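Local coordinates for protein botulinum neurotoxin type C1 (Clostridium botulinum, PDB 3R4S) that binds sialic acid at two separate sites through its receptor-binding region, consistent with ganglioside-dependent entry of this clostridial neurotoxin into nerve cells, at residues Tyr309-Ile314 against Ala318-Met323; Val152-Asn155 against Asn159-Ile162. All blocks are in the same frame, centred on the assembly; numbering follows the deposited sequence.

Contact 1: Tyr309-Ile314 against Ala318-Met323; sequences YFDMTI and AYNLFM. With SIA (N-acetyl-alpha-neuraminic acid), chain D; SLB (N-acetyl-beta-neuraminic acid), chain C.
Met312 and Tyr319 form the hydrogen-bonded pair at the middle of an antiparallel beta hairpin in the C-terminal, trefoil-type receptor-binding domain, a clear case of one hairpin serving two sugar sites. Tyr319 N reaches Met312 O at 2.8 Å, and Leu321 N closes the next rung on Phe310 O. Packing is tight on the inner side: CD1 of Leu321 lies 4.0 Å from CB of Phe310 and also meets CB of Met312, while Leu343 of strand 338-345 touches both Leu321 and Met312. The Asp311 and Asn320 side faces the alpha-sugar. There the two side chains run side by side, pointing the same way, their carboxylate and amide planes 30° apart. With CG beside the backbone N (chi1 -63°), Asn320 sends ND2 to O8 of N-acetyl-alpha-neuraminic acid at 3.0 Å. Tyr309 donates from OH to the sugar's O1A at 2.7 Å, and its ring stands 85° to the Asn320 amide. Toward the hairpin's turn Thr313 is exposed, OG1 resting on CB of the partly exposed Ala318. On the opposite face, that of Met312 and Tyr319, methyl C11 of N-acetyl-beta-neuraminic acid approaches Tyr319 OH at 3.5 Å, and a water links that hydroxyl to Ile314 O, 2.9 Å from the water.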
ATOM      1  N   TYR A 309     -13.767 -18.510  -1.565  1.00 20.21           N
ATOM      2  CA  TYR A 309     -12.963 -19.521  -2.245  1.00 21.81           C
ATOM      3  C   TYR A 309     -12.282 -18.856  -3.428  1.00 22.10           C
ATOM      4  O   TYR A 309     -12.554 -17.693  -3.721  1.00 24.27           O
ATOM      5  CB  TYR A 309     -13.818 -20.722  -2.687  1.00 21.69           C
ATOM      6  CG  TYR A 309     -14.876 -20.387  -3.721  1.00 20.56           C
ATOM      7  CD1 TYR A 309     -14.613 -20.508  -5.082  1.00 24.40           C
ATOM      8  CD2 TYR A 309     -16.141 -19.956  -3.335  1.00 21.25           C
ATOM      9  CE1 TYR A 309     -15.590 -20.215  -6.036  1.00 23.87           C
ATOM     10  CE2 TYR A 309     -17.125 -19.655  -4.275  1.00 24.08           C
ATOM     11  CZ  TYR A 309     -16.844 -19.785  -5.626  1.00 30.22           C
ATOM     12  OH  TYR A 309     -17.816 -19.473  -6.564  1.00 28.75           O
ATOM     13  N   PHE A 310     -11.391 -19.578  -4.099  1.00 19.75           N
ATOM     14  CA  PHE A 310     -10.613 -18.996  -5.191  1.00 22.78           C
ATOM     15  C   PHE A 310     -10.797 -19.767  -6.504  1.00 25.49           C
ATOM     16  O   PHE A 310     -10.730 -20.996  -6.514  1.00 23.57           O
ATOM     17  CB  PHE A 310      -9.122 -18.992  -4.823  1.00 19.55           C
ATOM     18  CG  PHE A 310      -8.799 -18.229  -3.556  1.00 20.84           C
ATOM     19  CD1 PHE A 310      -8.588 -16.855  -3.586  1.00 21.21           C
ATOM     20  CD2 PHE A 310      -8.684 -18.894  -2.338  1.00 23.52           C
ATOM     21  CE1 PHE A 310      -8.285 -16.148  -2.414  1.00 24.04           C
ATOM     22  CE2 PHE A 310      -8.370 -18.204  -1.166  1.00 21.28           C
ATOM     23  CZ  PHE A 310      -8.179 -16.824  -1.205  1.00 20.25           C
ATOM     24  N   ASP A 311     -10.994 -19.038  -7.602  1.00 24.30           N
ATOM     25  CA  ASP A 311     -11.020 -19.609  -8.950  1.00 20.69           C
ATOM     26  C   ASP A 311      -9.732 -19.312  -9.687  1.00 25.83           C
ATOM     27  O   ASP A 311      -9.149 -18.233  -9.530  1.00 25.21           O
ATOM     28  CB  ASP A 311     -12.160 -19.015  -9.768  1.00 25.60           C
ATOM     29  CG  ASP A 311     -13.509 -19.461  -9.285  1.00 28.53           C
ATOM     30  OD1 ASP A 311     -13.575 -20.510  -8.604  1.00 28.43           O
ATOM     31  OD2 ASP A 311     -14.497 -18.761  -9.583  1.00 26.15           O
ATOM     32  N   MET A 312      -9.292 -20.275 -10.492  1.00 25.00           N
ATOM     33  CA  MET A 312      -8.201 -20.068 -11.431  1.00 26.87           C
ATOM     34  C   MET A 312      -8.566 -20.667 -12.801  1.00 33.62           C
ATOM     35  O   MET A 312      -9.025 -21.809 -12.897  1.00 29.92           O
ATOM     36  CB  MET A 312      -6.909 -20.687 -10.907  1.00 25.31           C
ATOM     37  CG  MET A 312      -5.726 -20.530 -11.851  1.00 26.65           C
ATOM     38  SD  MET A 312      -4.228 -21.297 -11.217  1.00 29.60           S
ATOM     39  CE  MET A 312      -3.812 -20.197  -9.858  1.00 29.31           C
ATOM     40  N   THR A 313      -8.381 -19.889 -13.859  1.00 35.01           N
ATOM     41  CA  THR A 313      -8.690 -20.373 -15.201  1.00 36.45           C
ATOM     42  C   THR A 313      -7.410 -20.682 -15.967  1.00 38.62           C
ATOM     43  O   THR A 313      -6.516 -19.840 -16.079  1.00 38.10           O
ATOM     44  CB  THR A 313      -9.550 -19.366 -15.983  1.00 38.81           C
ATOM     45  OG1 THR A 313     -10.860 -19.311 -15.401  1.00 40.47           O
ATOM     46  CG2 THR A 313      -9.676 -19.785 -17.438  1.00 39.92           C
ATOM     47  N   ILE A 314      -7.317 -21.905 -16.471  1.00 37.01           N
ATOM     48  CA  ILE A 314      -6.190 -22.317 -17.301  1.00 38.01           C
ATOM     49  C   ILE A 314      -6.713 -22.959 -18.586  1.00 43.80           C
ATOM     50  O   ILE A 314      -7.584 -23.834 -18.538  1.00 42.03           O
ATOM     51  CB  ILE A 314      -5.307 -23.332 -16.575  1.00 38.69           C
ATOM     52  CG1 ILE A 314      -4.800 -22.745 -15.259  1.00 36.87           C
ATOM     53  CG2 ILE A 314      -4.154 -23.773 -17.472  1.00 39.11           C
ATOM     54  CD1 ILE A 314      -4.067 -23.744 -14.397  1.00 35.45           C
ATOM     55  N   ALA A 318     -12.102 -23.560 -15.964  1.00 38.77           N
ATOM     56  CA  ALA A 318     -12.099 -22.881 -14.667  1.00 38.99           C
ATOM     57  C   ALA A 318     -12.028 -23.876 -13.509  1.00 38.96           C
ATOM     58  O   ALA A 318     -12.848 -24.791 -13.411  1.00 40.62           O
ATOM     59  CB  ALA A 318     -13.324 -21.977 -14.529  1.00 36.67           C
ATOM     60  N   TYR A 319     -11.039 -23.687 -12.640  1.00 33.76           N
ATOM     61  CA  TYR A 319     -10.852 -24.539 -11.469  1.00 30.99           C
ATOM     62  C   TYR A 319     -11.112 -23.799 -10.150  1.00 29.37           C
ATOM     63  O   TYR A 319     -11.237 -22.579 -10.125  1.00 30.07           O
ATOM     64  CB  TYR A 319      -9.415 -25.046 -11.431  1.00 29.40           C
ATOM     65  CG  TYR A 319      -8.960 -25.811 -12.654  1.00 32.54           C
ATOM     66  CD1 TYR A 319      -9.019 -27.201 -12.692  1.00 31.83           C
ATOM     67  CD2 TYR A 319      -8.441 -25.147 -13.757  1.00 34.85           C
ATOM     68  CE1 TYR A 319      -8.586 -27.908 -13.804  1.00 36.33           C
ATOM     69  CE2 TYR A 319      -8.007 -25.841 -14.872  1.00 37.80           C
ATOM     70  CZ  TYR A 319      -8.081 -27.222 -14.891  1.00 42.00           C
ATOM     71  OH  TYR A 319      -7.650 -27.913 -15.997  1.00 39.63           O
ATOM     72  N   ASN A 320     -11.184 -24.558  -9.060  1.00 27.04           N
ATOM     73  CA  ASN A 320     -11.119 -24.013  -7.710  1.00 25.78           C
ATOM     74  C   ASN A 320      -9.784 -24.426  -7.117  1.00 26.95           C
ATOM     75  O   ASN A 320      -9.327 -25.550  -7.332  1.00 26.62           O
ATOM     76  CB  ASN A 320     -12.205 -24.617  -6.813  1.00 21.27           C
ATOM     77  CG  ASN A 320     -13.611 -24.296  -7.279  1.00 28.20           C
ATOM     78  OD1 ASN A 320     -14.471 -25.176  -7.326  1.00 30.08           O
ATOM     79  ND2 ASN A 320     -13.860 -23.032  -7.603  1.00 26.52           N
ATOM     80  N   LEU A 321      -9.161 -23.541  -6.351  1.00 23.45           N
ATOM     81  CA  LEU A 321      -8.089 -23.982  -5.476  1.00 22.11           C
ATOM     82  C   LEU A 321      -8.750 -24.856  -4.423  1.00 22.28           C
ATOM     83  O   LEU A 321      -9.893 -24.603  -4.025  1.00 20.61           O
ATOM     84  CB  LEU A 321      -7.389 -22.785  -4.819  1.00 23.08           C
ATOM     85  CG  LEU A 321      -6.263 -22.113  -5.599  1.00 23.60           C
ATOM     86  CD1 LEU A 321      -6.765 -21.528  -6.917  1.00 21.47           C
ATOM     87  CD2 LEU A 321      -5.614 -21.035  -4.743  1.00 24.69           C
ATOM     88  N   PHE A 322      -8.057 -25.896  -3.981  1.00 20.40           N
ATOM     89  CA  PHE A 322      -8.621 -26.752  -2.947  1.00 21.38           C
ATOM     90  C   PHE A 322      -7.526 -27.395  -2.125  1.00 21.16           C
ATOM     91  O   PHE A 322      -6.400 -27.567  -2.592  1.00 23.17           O
ATOM     92  CB  PHE A 322      -9.573 -27.821  -3.535  1.00 25.33           C
ATOM     93  CG  PHE A 322      -8.871 -29.057  -4.092  1.00 22.94           C
ATOM     94  CD1 PHE A 322      -8.077 -28.973  -5.226  1.00 22.79           C
ATOM     95  CD2 PHE A 322      -9.049 -30.300  -3.493  1.00 25.04           C
ATOM     96  CE1 PHE A 322      -7.440 -30.101  -5.739  1.00 28.19           C
ATOM     97  CE2 PHE A 322      -8.427 -31.438  -4.002  1.00 30.71           C
ATOM     98  CZ  PHE A 322      -7.623 -31.341  -5.125  1.00 27.48           C
ATOM     99  N   MET A 323      -7.856 -27.733  -0.886  1.00 21.72           N
ATOM    100  CA  MET A 323      -6.907 -28.417  -0.033  1.00 24.30           C
ATOM    101  C   MET A 323      -6.966 -29.905  -0.341  1.00 25.76           C
ATOM    102  O   MET A 323      -7.987 -30.554  -0.121  1.00 26.97           O
ATOM    103  CB  MET A 323      -7.217 -28.167   1.437  1.00 19.85           C
ATOM    104  CG  MET A 323      -6.097 -28.628   2.353  1.00 24.90           C
ATOM    105  SD  MET A 323      -6.510 -28.565   4.106  1.00 25.17           S
ATOM    106  CE  MET A 323      -7.781 -29.816   4.233  1.00 26.51           C
TER
HETATM  107  C1  SIA D6859     -17.788 -19.341 -10.027  1.00 35.83           C
HETATM  108  C2  SIA D6859     -19.244 -19.694  -9.819  1.00 36.00           C
HETATM  109  C3  SIA D6859     -20.007 -19.742 -11.144  1.00 34.15           C
HETATM  110  C4  SIA D6859     -19.748 -21.000 -11.955  1.00 38.78           C
HETATM  111  C5  SIA D6859     -19.866 -22.230 -11.075  1.00 38.27           C
HETATM  112  C6  SIA D6859     -18.926 -22.076  -9.885  1.00 37.29           C
HETATM  113  C7  SIA D6859     -18.911 -23.290  -8.960  1.00 34.41           C
HETATM  114  C8  SIA D6859     -17.969 -23.044  -7.783  1.00 34.03           C
HETATM  115  C9  SIA D6859     -17.727 -24.331  -7.002  1.00 26.40           C
HETATM  116  C10 SIA D6859     -20.062 -24.393 -12.141  1.00 39.28           C
HETATM  117  C11 SIA D6859     -19.404 -25.459 -12.977  1.00 37.30           C
HETATM  118  N5  SIA D6859     -19.323 -23.313 -11.877  1.00 35.48           N
HETATM  119  O1A SIA D6859     -16.968 -19.674  -9.131  1.00 33.23           O
HETATM  120  O1B SIA D6859     -17.446 -18.724 -11.065  1.00 33.55           O
HETATM  121  O2  SIA D6859     -19.816 -18.682  -8.982  1.00 35.85           O
HETATM  122  O4  SIA D6859     -20.706 -21.093 -13.013  1.00 42.37           O
HETATM  123  O6  SIA D6859     -19.316 -20.936  -9.116  1.00 33.26           O
HETATM  124  O7  SIA D6859     -20.233 -23.516  -8.451  1.00 36.61           O
HETATM  125  O8  SIA D6859     -16.716 -22.508  -8.252  1.00 31.58           O
HETATM  126  O9  SIA D6859     -16.865 -25.158  -7.789  1.00 27.85           O
HETATM  127  O10 SIA D6859     -21.205 -24.509 -11.721  1.00 37.25           O
HETATM  128  C1  SLB C6875       2.115 -27.429 -19.735  1.00 46.66           C
HETATM  129  C2  SLB C6875       0.718 -27.317 -19.185  1.00 45.06           C
HETATM  130  C3  SLB C6875       0.703 -26.262 -18.072  1.00 37.89           C
HETATM  131  C4  SLB C6875      -0.661 -26.204 -17.391  1.00 36.26           C
HETATM  132  C5  SLB C6875      -0.991 -27.571 -16.837  1.00 34.21           C
HETATM  133  C6  SLB C6875      -0.962 -28.605 -17.967  1.00 42.79           C
HETATM  134  C7  SLB C6875      -1.150 -29.986 -17.356  1.00 41.90           C
HETATM  135  C8  SLB C6875      -1.391 -31.042 -18.447  1.00 51.88           C
HETATM  136  C9  SLB C6875      -1.636 -32.424 -17.848  1.00 48.90           C
HETATM  137  C10 SLB C6875      -2.817 -27.880 -15.226  1.00 32.49           C
HETATM  138  C11 SLB C6875      -4.292 -27.728 -15.015  1.00 30.37           C
HETATM  139  N5  SLB C6875      -2.388 -27.498 -16.429  1.00 36.16           N
HETATM  140  O1A SLB C6875       2.995 -28.041 -19.085  1.00 47.92           O
HETATM  141  O1B SLB C6875       2.345 -26.875 -20.833  1.00 54.15           O
HETATM  142  O2  SLB C6875      -0.127 -26.889 -20.257  1.00 45.01           O
HETATM  143  O4  SLB C6875      -0.646 -25.262 -16.314  1.00 40.58           O
HETATM  144  O6  SLB C6875       0.272 -28.599 -18.714  1.00 38.98           O
HETATM  145  O7  SLB C6875       0.049 -30.271 -16.611  1.00 37.53           O
HETATM  146  O8  SLB C6875      -2.511 -30.673 -19.265  1.00 53.06           O
HETATM  147  O9  SLB C6875      -0.365 -33.024 -17.571  1.00 52.29           O
HETATM  148  O10 SLB C6875      -2.072 -28.317 -14.355  1.00 31.71           O
HETATM  149  O   HOH W   1     -10.655 -22.099  -3.095  1.00 19.43           O
HETATM  150  O   HOH W   2      -6.992 -26.616 -18.249  1.00 38.65           O

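Contact 2: Val152-Asn155 against Asn159-Ile162; sequences VTNN and NMKI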
ATOM      1  N   VAL A 152       5.006  14.413   8.695  1.00 14.06           N
ATOM      2  CA  VAL A 152       6.197  15.177   9.014  1.00 16.19           C
ATOM      3  C   VAL A 152       5.881  16.052  10.222  1.00 21.10           C
ATOM      4  O   VAL A 152       4.822  16.696  10.266  1.00 18.98           O
ATOM      5  CB  VAL A 152       6.614  16.071   7.827  1.00 14.69           C
ATOM      6  CG1 VAL A 152       7.658  17.091   8.259  1.00 17.64           C
ATOM      7  CG2 VAL A 152       7.114  15.225   6.653  1.00 16.92           C
ATOM      8  N   THR A 153       6.774  16.072  11.212  1.00 15.52           N
ATOM      9  CA  THR A 153       6.601  17.009  12.320  1.00 18.14           C
ATOM     10  C   THR A 153       7.841  17.862  12.454  1.00 20.84           C
ATOM     11  O   THR A 153       8.945  17.411  12.172  1.00 19.01           O
ATOM     12  CB  THR A 153       6.263  16.323  13.672  1.00 20.01           C
ATOM     13  OG1 THR A 153       7.395  15.585  14.153  1.00 19.70           O
ATOM     14  CG2 THR A 153       5.061  15.393  13.526  1.00 15.99           C
ATOM     15  N   ASN A 154       7.648  19.109  12.861  1.00 18.82           N
ATOM     16  CA  ASN A 154       8.761  20.015  13.064  1.00 20.63           C
ATOM     17  C   ASN A 154       8.603  20.806  14.350  1.00 23.27           C
ATOM     18  O   ASN A 154       7.504  21.194  14.715  1.00 21.22           O
ATOM     19  CB  ASN A 154       8.877  20.988  11.908  1.00 18.83           C
ATOM     20  CG  ASN A 154      10.154  21.789  11.968  1.00 24.90           C
ATOM     21  OD1 ASN A 154      10.149  23.009  12.213  1.00 24.29           O
ATOM     22  ND2 ASN A 154      11.258  21.111  11.756  1.00 18.65           N
ATOM     23  N   ASN A 155       9.722  21.040  15.020  1.00 22.96           N
ATOM     24  CA  ASN A 155       9.771  21.846  16.227  1.00 24.78           C
ATOM     25  C   ASN A 155      11.059  22.662  16.172  1.00 25.02           C
ATOM     26  O   ASN A 155      12.148  22.095  16.236  1.00 23.37           O
ATOM     27  CB  ASN A 155       9.757  20.934  17.461  1.00 21.43           C
ATOM     28  CG  ASN A 155       9.743  21.714  18.767  1.00 25.62           C
ATOM     29  OD1 ASN A 155      10.098  22.878  18.802  1.00 27.14           O
ATOM     30  ND2 ASN A 155       9.345  21.064  19.843  1.00 29.72           N
ATOM     31  N   ASN A 159      13.367  18.764  17.066  1.00 21.73           N
ATOM     32  CA  ASN A 159      13.702  17.958  15.903  1.00 21.84           C
ATOM     33  C   ASN A 159      12.675  18.056  14.782  1.00 23.40           C
ATOM     34  O   ASN A 159      11.515  18.437  15.002  1.00 21.71           O
ATOM     35  CB  ASN A 159      13.832  16.499  16.327  1.00 24.18           C
ATOM     36  CG  ASN A 159      14.877  16.307  17.388  1.00 24.36           C
ATOM     37  OD1 ASN A 159      16.070  16.450  17.123  1.00 22.37           O
ATOM     38  ND2 ASN A 159      14.442  16.000  18.600  1.00 23.64           N
ATOM     39  N   MET A 160      13.116  17.722  13.580  1.00 20.48           N
ATOM     40  CA  MET A 160      12.201  17.533  12.465  1.00 25.58           C
ATOM     41  C   MET A 160      12.178  16.036  12.201  1.00 24.34           C
ATOM     42  O   MET A 160      13.227  15.364  12.227  1.00 22.14           O
ATOM     43  CB  MET A 160      12.625  18.334  11.224  1.00 22.28           C
ATOM     44  CG  MET A 160      13.953  17.911  10.604  1.00 29.78           C
ATOM     45  SD  MET A 160      14.416  18.977   9.209  1.00 43.48           S
ATOM     46  CE  MET A 160      12.889  18.983   8.312  1.00 22.88           C
ATOM     47  N   LYS A 161      10.979  15.504  12.011  1.00 19.61           N
ATOM     48  CA  LYS A 161      10.803  14.061  11.937  1.00 19.38           C
ATOM     49  C   LYS A 161       9.903  13.706  10.768  1.00 21.30           C
ATOM     50  O   LYS A 161       9.015  14.475  10.387  1.00 18.98           O
ATOM     51  CB  LYS A 161      10.181  13.532  13.232  1.00 18.10           C
ATOM     52  CG  LYS A 161      10.997  13.822  14.487  1.00 22.17           C
ATOM     53  CD  LYS A 161      10.286  13.304  15.730  1.00 21.84           C
ATOM     54  CE  LYS A 161      10.653  14.149  16.934  1.00 35.09           C
ATOM     55  NZ  LYS A 161       9.772  13.883  18.113  1.00 46.29           N
ATOM     56  N   ILE A 162      10.126  12.533  10.196  1.00 16.96           N
ATOM     57  CA  ILE A 162       9.189  12.021   9.224  1.00 18.64           C
ATOM     58  C   ILE A 162       8.813  10.600   9.616  1.00 21.82           C
ATOM     59  O   ILE A 162       9.672   9.801   9.992  1.00 20.81           O
ATOM     60  CB  ILE A 162       9.708  12.128   7.769  1.00 18.67           C
ATOM     61  CG1 ILE A 162       8.668  11.551   6.803  1.00 17.70           C
ATOM     62  CG2 ILE A 162      11.043  11.387   7.602  1.00 22.39           C
ATOM     63  CD1 ILE A 162       8.913  11.961   5.358  1.00 22.35           C
TER
HETATM   64  O   HOH W   3       9.031  17.213  15.240  1.00 22.06           O
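Thr153 and Lys161 exchange both backbone bonds of a hydrogen-bonded pair in an antiparallel beta hairpin of the N-terminal, concanavalin-like receptor-binding domain, and the hairpin illustrates how unevenly polar groups can be satisfied. Lys161 N donates to Thr153 O at 2.8 Å, and Thr153 N returns the bond to Lys161 O at 2.9 Å. Beyond this pair the ladder weakens: Asn155 N reaches Asn159 O at 3.2 Å with a bent, weak bond of 130°. Asn159 O gains a second donor from a water, which in turn accepts from Thr153 OG1 at 2.6 Å. That hydroxyl sits between its own backbone N and carbonyl carbon (chi1 69°), where it also touches CB of Lys161. The Asn155 amide is served from outside, OD1 by Met157 N and ND2 by Glu219, whose carboxylate makes a long, weak ion pair with Lys161 NZ. On the Val152, Asn154, Met160 and Ile162 face, covered by strand 116-124, CG2 of Val152 packs 3.9 Å from CD1 of Ile162. Asn154 is the exception on this apolar face: its buried ND2 has no polar partner in the model and lies 3.1 Å from CB of Met160.

How the contacts relate
The two contacts repeat one element, an antiparallel hairpin with a short connection, in two different receptor-binding domains. Their centres are about 49 Å apart, on opposite sides of the chain's centre, and their nearest atoms about 34 Å apart. Both are largely buried, yet what buries them differs. In contact 1 Tyr309, Asp311 and Asn320 turn to one sugar, Ile314 and Tyr319 border the other, and Met312 and Leu321 pack inward against Leu343. Contact 2 holds no ligand: one face packs on the opposing sheet of the sandwich, and the other meets water and Glu219. A shared backbone ladder thus carries recognition chemistry in 309-314/318-323 and structural packing in 152-155/159-162.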